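Local coordinates for protein prophenoloxidase b (Marsupenaeus japonicus, PDB 3WKY) that is a type 3 copper protein of the hemolymph, the proenzyme of a phenoloxidase that probably hydroxylates monophenols and oxidises o-diphenols, at residues E52-P64 with Q75-F87. Numbering follows the deposited sequence.
Sequences ELKAKLGSALSIP and QHSQAVKDLSKVF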
ATOM      1  N   GLU A  52      51.943 -33.219   3.810  1.00 49.99           N
ATOM      2  CA  GLU A  52      52.513 -32.351   4.837  1.00 54.55           C
ATOM      3  C   GLU A  52      52.085 -30.900   4.628  1.00 51.49           C
ATOM      4  O   GLU A  52      51.836 -30.171   5.589  1.00 47.29           O
ATOM      5  CB  GLU A  52      54.040 -32.441   4.832  1.00 55.66           C
ATOM      6  CG  GLU A  52      54.600 -33.811   5.187  1.00 72.70           C
ATOM      7  CD  GLU A  52      56.120 -33.845   5.139  1.00 86.41           C
ATOM      8  OE1 GLU A  52      56.758 -33.004   5.809  1.00 80.51           O
ATOM      9  OE2 GLU A  52      56.674 -34.709   4.425  1.00 87.42           O
ATOM     10  N   LEU A  53      52.018 -30.486   3.366  1.00 45.45           N
ATOM     11  CA  LEU A  53      51.545 -29.152   3.022  1.00 42.86           C
ATOM     12  C   LEU A  53      50.043 -29.046   3.262  1.00 43.21           C
ATOM     13  O   LEU A  53      49.572 -28.097   3.890  1.00 39.71           O
ATOM     14  CB  LEU A  53      51.867 -28.823   1.565  1.00 44.84           C
ATOM     15  CG  LEU A  53      51.459 -27.424   1.094  1.00 37.19           C
ATOM     16  CD1 LEU A  53      52.059 -26.357   2.006  1.00 34.92           C
ATOM     17  CD2 LEU A  53      51.879 -27.195  -0.349  1.00 35.80           C
ATOM     18  N   LYS A  54      49.299 -30.035   2.770  1.00 41.01           N
ATOM     19  CA  LYS A  54      47.845 -30.061   2.898  1.00 42.32           C
ATOM     20  C   LYS A  54      47.389 -29.946   4.352  1.00 45.60           C
ATOM     21  O   LYS A  54      46.394 -29.285   4.651  1.00 39.63           O
ATOM     22  CB  LYS A  54      47.280 -31.341   2.269  1.00 40.87           C
ATOM     23  CG  LYS A  54      45.772 -31.489   2.403  1.00 46.24           C
ATOM     24  CD  LYS A  54      45.271 -32.777   1.759  1.00 57.44           C
ATOM     25  CE  LYS A  54      43.786 -33.000   2.036  1.00 69.66           C
ATOM     26  NZ  LYS A  54      43.509 -33.229   3.486  1.00 73.64           N
ATOM     27  N   ALA A  55      48.133 -30.577   5.255  1.00 38.62           N
ATOM     28  CA  ALA A  55      47.793 -30.553   6.673  1.00 39.84           C
ATOM     29  C   ALA A  55      47.936 -29.151   7.273  1.00 31.10           C
ATOM     30  O   ALA A  55      47.389 -28.870   8.336  1.00 37.57           O
ATOM     31  CB  ALA A  55      48.661 -31.541   7.436  1.00 38.85           C
ATOM     32  N   LYS A  56      48.686 -28.287   6.596  1.00 34.14           N
ATOM     33  CA  LYS A  56      48.939 -26.940   7.089  1.00 39.82           C
ATOM     34  C   LYS A  56      47.942 -25.924   6.543  1.00 37.13           C
ATOM     35  O   LYS A  56      47.961 -24.764   6.954  1.00 30.04           O
ATOM     36  CB  LYS A  56      50.332 -26.472   6.664  1.00 35.40           C
ATOM     37  CG  LYS A  56      51.506 -27.132   7.354  1.00 44.00           C
ATOM     38  CD  LYS A  56      52.796 -26.571   6.762  1.00 45.53           C
ATOM     39  CE  LYS A  56      54.031 -27.048   7.500  1.00 54.02           C
ATOM     40  NZ  LYS A  56      55.254 -26.530   6.823  1.00 52.58           N
ATOM     41  N   LEU A  57      47.092 -26.347   5.612  1.00 29.61           N
ATOM     42  CA  LEU A  57      46.330 -25.391   4.804  1.00 33.32           C
ATOM     43  C   LEU A  57      45.021 -24.899   5.421  1.00 30.84           C
ATOM     44  O   LEU A  57      44.361 -24.035   4.847  1.00 33.61           O
ATOM     45  CB  LEU A  57      46.091 -25.937   3.393  1.00 32.62           C
ATOM     46  CG  LEU A  57      47.340 -25.986   2.514  1.00 32.98           C
ATOM     47  CD1 LEU A  57      47.056 -26.666   1.183  1.00 39.66           C
ATOM     48  CD2 LEU A  57      47.891 -24.584   2.292  1.00 35.53           C
ATOM     49  N   GLY A  58      44.658 -25.424   6.589  1.00 28.97           N
ATOM     50  CA  GLY A  58      43.422 -25.030   7.238  1.00 31.33           C
ATOM     51  C   GLY A  58      42.218 -25.236   6.333  1.00 36.92           C
ATOM     52  O   GLY A  58      42.027 -26.321   5.787  1.00 32.28           O
ATOM     53  N   SER A  59      41.417 -24.188   6.151  1.00 29.05           N
ATOM     54  CA  SER A  59      40.201 -24.292   5.351  1.00 32.13           C
ATOM     55  C   SER A  59      40.408 -23.826   3.913  1.00 31.04           C
ATOM     56  O   SER A  59      39.443 -23.720   3.156  1.00 29.58           O
ATOM     57  CB  SER A  59      39.077 -23.470   5.985  1.00 32.04           C
ATOM     58  OG  SER A  59      39.400 -22.084   5.961  1.00 28.57           O
ATOM     59  N   ALA A  60      41.657 -23.555   3.537  1.00 26.61           N
ATOM     60  CA  ALA A  60      41.953 -22.981   2.218  1.00 22.54           C
ATOM     61  C   ALA A  60      41.335 -23.732   1.040  1.00 29.77           C
ATOM     62  O   ALA A  60      40.887 -23.121   0.066  1.00 28.60           O
ATOM     63  CB  ALA A  60      43.458 -22.840   2.019  1.00 28.62           C
ATOM     64  N   LEU A  61      41.317 -25.058   1.127  1.00 28.95           N
ATOM     65  CA  LEU A  61      40.859 -25.889   0.015  1.00 31.84           C
ATOM     66  C   LEU A  61      39.341 -26.031  -0.043  1.00 34.58           C
ATOM     67  O   LEU A  61      38.808 -26.582  -1.002  1.00 38.56           O
ATOM     68  CB  LEU A  61      41.504 -27.279   0.097  1.00 33.85           C
ATOM     69  CG  LEU A  61      42.819 -27.520  -0.649  1.00 42.79           C
ATOM     70  CD1 LEU A  61      43.793 -26.384  -0.454  1.00 42.49           C
ATOM     71  CD2 LEU A  61      43.451 -28.834  -0.198  1.00 44.36           C
ATOM     72  N   SER A  62      38.649 -25.541   0.981  1.00 33.98           N
ATOM     73  CA  SER A  62      37.192 -25.691   1.065  1.00 32.95           C
ATOM     74  C   SER A  62      36.413 -24.834   0.061  1.00 35.54           C
ATOM     75  O   SER A  62      35.235 -25.086  -0.186  1.00 30.76           O
ATOM     76  CB  SER A  62      36.699 -25.386   2.479  1.00 32.23           C
ATOM     77  OG  SER A  62      36.785 -24.000   2.768  1.00 36.16           O
ATOM     78  N   ILE A  63      37.053 -23.820  -0.509  1.00 28.24           N
ATOM     79  CA  ILE A  63      36.371 -22.985  -1.494  1.00 27.66           C
ATOM     80  C   ILE A  63      36.542 -23.597  -2.878  1.00 32.23           C
ATOM     81  O   ILE A  63      37.663 -23.744  -3.361  1.00 31.18           O
ATOM     82  CB  ILE A  63      36.899 -21.532  -1.500  1.00 26.74           C
ATOM     83  CG1 ILE A  63      36.986 -20.984  -0.072  1.00 26.33           C
ATOM     84  CG2 ILE A  63      36.028 -20.648  -2.400  1.00 24.72           C
ATOM     85  CD1 ILE A  63      35.695 -21.020   0.710  1.00 29.76           C
ATOM     86  N   PRO A  64      35.426 -23.958  -3.522  1.00 32.75           N
ATOM     87  CA  PRO A  64      35.491 -24.611  -4.837  1.00 33.44           C
ATOM     88  C   PRO A  64      36.004 -23.686  -5.937  1.00 32.83           C
ATOM     89  O   PRO A  64      35.808 -22.469  -5.874  1.00 27.50           O
ATOM     90  CB  PRO A  64      34.027 -24.987  -5.118  1.00 29.15           C
ATOM     91  CG  PRO A  64      33.219 -24.025  -4.285  1.00 33.70           C
ATOM     92  CD  PRO A  64      34.043 -23.792  -3.040  1.00 27.37           C
ATOM     93  N   GLN A  75      33.359 -17.389   5.489  1.00 24.45           N
ATOM     94  CA  GLN A  75      34.035 -18.602   5.059  0.57 24.38           C
ATOM     95  C   GLN A  75      35.123 -18.308   4.021  1.00 26.14           C
ATOM     96  O   GLN A  75      36.229 -18.860   4.100  1.00 22.98           O
ATOM     97  CB  GLN A  75      33.020 -19.631   4.537  0.57 26.35           C
ATOM     98  CG  GLN A  75      32.147 -20.245   5.632  0.57 25.38           C
ATOM     99  CD  GLN A  75      30.861 -19.464   5.918  0.57 38.23           C
ATOM    100  OE1 GLN A  75      30.588 -18.423   5.313  0.57 28.29           O
ATOM    101  NE2 GLN A  75      30.061 -19.978   6.848  0.57 42.97           N
ATOM    102  N   HIS A  76      34.827 -17.429   3.068  1.00 21.32           N
ATOM    103  CA  HIS A  76      35.816 -17.061   2.059  1.00 19.60           C
ATOM    104  C   HIS A  76      37.001 -16.326   2.691  1.00 23.63           C
ATOM    105  O   HIS A  76      38.151 -16.592   2.339  1.00 23.03           O
ATOM    106  CB  HIS A  76      35.200 -16.209   0.946  1.00 18.41           C
ATOM    107  CG  HIS A  76      34.470 -17.000  -0.097  1.00 19.31           C
ATOM    108  ND1 HIS A  76      34.697 -16.835  -1.447  1.00 20.05           N
ATOM    109  CD2 HIS A  76      33.519 -17.962   0.006  1.00 24.41           C
ATOM    110  CE1 HIS A  76      33.921 -17.658  -2.128  1.00 22.93           C
ATOM    111  NE2 HIS A  76      33.190 -18.349  -1.271  1.00 21.94           N
ATOM    112  N   SER A  77      36.724 -15.404   3.609  1.00 21.94           N
ATOM    113  CA  SER A  77      37.816 -14.676   4.242  0.82 24.24           C
ATOM    114  C   SER A  77      38.693 -15.603   5.095  1.00 24.25           C
ATOM    115  O   SER A  77      39.913 -15.432   5.116  1.00 22.14           O
ATOM    116  CB  SER A  77      37.316 -13.466   5.045  0.82 24.00           C
ATOM    117  OG  SER A  77      36.409 -13.855   6.051  0.82 26.09           O
ATOM    118  N   GLN A  78      38.089 -16.585   5.759  1.00 21.08           N
ATOM    119  CA  GLN A  78      38.864 -17.528   6.562  1.00 26.70           C
ATOM    120  C   GLN A  78      39.795 -18.356   5.674  1.00 25.09           C
ATOM    121  O   GLN A  78      40.900 -18.715   6.082  1.00 25.24           O
ATOM    122  CB  GLN A  78      37.950 -18.445   7.385  1.00 26.99           C
ATOM    123  CG  GLN A  78      38.696 -19.314   8.411  1.00 28.37           C
ATOM    124  CD  GLN A  78      39.382 -18.488   9.489  1.00 32.57           C
ATOM    125  OE1 GLN A  78      38.760 -17.639  10.124  1.00 32.21           O
ATOM    126  NE2 GLN A  78      40.670 -18.735   9.697  1.00 31.04           N
ATOM    127  N   ALA A  79      39.346 -18.655   4.457  1.00 22.69           N
ATOM    128  CA  ALA A  79      40.134 -19.451   3.528  1.00 24.18           C
ATOM    129  C   ALA A  79      41.357 -18.675   3.049  1.00 29.48           C
ATOM    130  O   ALA A  79      42.459 -19.227   2.954  1.00 25.12           O
ATOM    131  CB  ALA A  79      39.287 -19.894   2.351  1.00 27.47           C
ATOM    132  N   VAL A  80      41.166 -17.393   2.743  1.00 23.95           N
ATOM    133  CA  VAL A  80      42.292 -16.549   2.349  1.00 24.37           C
ATOM    134  C   VAL A  80      43.267 -16.391   3.516  1.00 21.08           C
ATOM    135  O   VAL A  80      44.493 -16.449   3.337  1.00 24.79           O
ATOM    136  CB  VAL A  80      41.825 -15.176   1.824  1.00 23.81           C
ATOM    137  CG1 VAL A  80      42.991 -14.204   1.724  1.00 21.65           C
ATOM    138  CG2 VAL A  80      41.188 -15.342   0.462  1.00 18.79           C
ATOM    139  N   LYS A  81      42.726 -16.211   4.712  1.00 22.43           N
ATOM    140  CA  LYS A  81      43.563 -16.071   5.897  1.00 25.53           C
ATOM    141  C   LYS A  81      44.369 -17.354   6.138  1.00 28.68           C
ATOM    142  O   LYS A  81      45.554 -17.300   6.485  1.00 25.33           O
ATOM    143  CB  LYS A  81      42.700 -15.772   7.116  1.00 22.01           C
ATOM    144  CG  LYS A  81      43.485 -15.466   8.383  1.00 28.19           C
ATOM    145  CD  LYS A  81      42.542 -15.305   9.574  1.00 24.24           C
ATOM    146  CE  LYS A  81      43.294 -14.786  10.787  1.00 30.84           C
ATOM    147  NZ  LYS A  81      42.398 -14.655  11.958  1.00 32.00           N
ATOM    148  N   ASP A  82      43.725 -18.502   5.947  1.00 23.71           N
ATOM    149  CA  ASP A  82      44.381 -19.793   6.172  1.00 24.52           C
ATOM    150  C   ASP A  82      45.483 -20.091   5.146  1.00 25.03           C
ATOM    151  O   ASP A  82      46.544 -20.599   5.511  1.00 28.90           O
ATOM    152  CB  ASP A  82      43.359 -20.936   6.205  1.00 25.44           C
ATOM    153  CG  ASP A  82      42.483 -20.909   7.450  1.00 29.61           C
ATOM    154  OD1 ASP A  82      42.756 -20.091   8.355  1.00 29.93           O
ATOM    155  OD2 ASP A  82      41.525 -21.716   7.525  1.00 28.25           O
ATOM    156  N   LEU A  83      45.242 -19.773   3.875  1.00 24.68           N
ATOM    157  CA  LEU A  83      46.257 -19.940   2.829  1.00 24.10           C
ATOM    158  C   LEU A  83      47.420 -18.966   2.997  1.00 30.11           C
ATOM    159  O   LEU A  83      48.588 -19.356   2.913  1.00 25.88           O
ATOM    160  CB  LEU A  83      45.652 -19.768   1.436  1.00 26.02           C
ATOM    161  CG  LEU A  83      46.610 -19.946   0.257  1.00 29.73           C
ATOM    162  CD1 LEU A  83      47.316 -21.302   0.320  1.00 29.07           C
ATOM    163  CD2 LEU A  83      45.888 -19.779  -1.079  1.00 24.70           C
ATOM    164  N   SER A  84      47.107 -17.693   3.222  1.00 25.90           N
ATOM    165  CA  SER A  84      48.159 -16.697   3.385  1.00 24.87           C
ATOM    166  C   SER A  84      49.033 -17.026   4.592  1.00 23.91           C
ATOM    167  O   SER A  84      50.223 -16.715   4.596  1.00 26.69           O
ATOM    168  CB  SER A  84      47.569 -15.287   3.509  1.00 23.03           C
ATOM    169  OG  SER A  84      46.738 -15.192   4.647  1.00 26.21           O
ATOM    170  N   LYS A  85      48.445 -17.651   5.609  1.00 23.41           N
ATOM    171  CA  LYS A  85      49.188 -18.012   6.816  1.00 25.89           C
ATOM    172  C   LYS A  85      50.391 -18.887   6.466  1.00 34.59           C
ATOM    173  O   LYS A  85      51.494 -18.677   6.972  1.00 29.16           O
ATOM    174  CB  LYS A  85      48.284 -18.735   7.817  1.00 30.49           C
ATOM    175  CG  LYS A  85      49.032 -19.326   9.020  1.00 29.65           C
ATOM    176  CD  LYS A  85      48.116 -20.154   9.906  1.00 33.73           C
ATOM    177  CE  LYS A  85      48.906 -20.948  10.941  1.00 44.13           C
ATOM    178  NZ  LYS A  85      49.624 -20.068  11.898  1.00 39.88           N
ATOM    179  N   VAL A  86      50.173 -19.855   5.581  1.00 30.72           N
ATOM    180  CA  VAL A  86      51.243 -20.738   5.139  1.00 30.47           C
ATOM    181  C   VAL A  86      52.286 -19.976   4.325  1.00 35.67           C
ATOM    182  O   VAL A  86      53.485 -20.173   4.521  1.00 31.18           O
ATOM    183  CB  VAL A  86      50.690 -21.939   4.334  1.00 31.63           C
ATOM    184  CG1 VAL A  86      51.823 -22.843   3.868  1.00 30.93           C
ATOM    185  CG2 VAL A  86      49.696 -22.720   5.175  1.00 29.14           C
ATOM    186  N   PHE A  87      51.828 -19.100   3.428  1.00 28.11           N
ATOM    187  CA  PHE A  87      52.724 -18.277   2.618  1.00 26.56           C
ATOM    188  C   PHE A  87      53.580 -17.375   3.514  1.00 30.79           C
ATOM    189  O   PHE A  87      54.790 -17.251   3.329  1.00 29.84           O
ATOM    190  CB  PHE A  87      51.931 -17.366   1.673  1.00 28.65           C
ATOM    191  CG  PHE A  87      51.238 -18.085   0.537  1.00 30.08           C
ATOM    192  CD1 PHE A  87      51.504 -19.416   0.249  1.00 30.58           C
ATOM    193  CD2 PHE A  87      50.328 -17.400  -0.263  1.00 25.71           C
ATOM    194  CE1 PHE A  87      50.858 -20.060  -0.811  1.00 32.44           C
ATOM    195  CE2 PHE A  87      49.683 -18.029  -1.321  1.00 27.60           C
ATOM    196  CZ  PHE A  87      49.950 -19.362  -1.597  1.00 30.96           C
TER
HETATM  197  O   HOH W   1      46.294 -22.467   7.535  1.00 33.70           O
HETATM  198  O   HOH W   2      36.844 -21.231   5.230  1.00 27.20           O
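A turn-rich loop following helix 51-54 lies along helix 74-89 in the hemocyanin-type all-alpha domain, held by S59 on the carboxylate of D82, with apolar contacts on both flanks. D82 OD2 accepts twice from S59: the backbone N at 2.8 Å, on the anti side, and OG at 2.7 Å, from above the carboxylate plane. Chi1 of S59 (65°) sets OG between its backbone N and carbonyl carbon, so that OG reaches the same oxygen as the N-H. Q78 NE2 donates to D82 OD1 at 2.8 Å from its syn side, tilted out of the carboxylate plane; with both oxygens engaged, the carboxylate is restrained in its rotation. Were D82 replaced by alanine, both S59 donors and Q78 NE2 would probably lose their acceptor, and the type II' turn L57-A60 its polar tie to the helix. Two waters extend the link, one joining K56 O to D82 O, the other S59 OG to Q75 O. Toward P64, I63 CG2 sits over one H76 ring face, 4.0 Å from the centroid and 25° off the normal, while I63 CG1 meets A79 CB at 3.5 Å. A60 CB abuts L83 CB at 3.8 Å, and L57 CD2 lies 3.9 Å from both L83 CD1 and V86 CG2. Beyond this seam, L53 and L57 pack on helix 93-103, whereas V80 and L83 face helix 109-122.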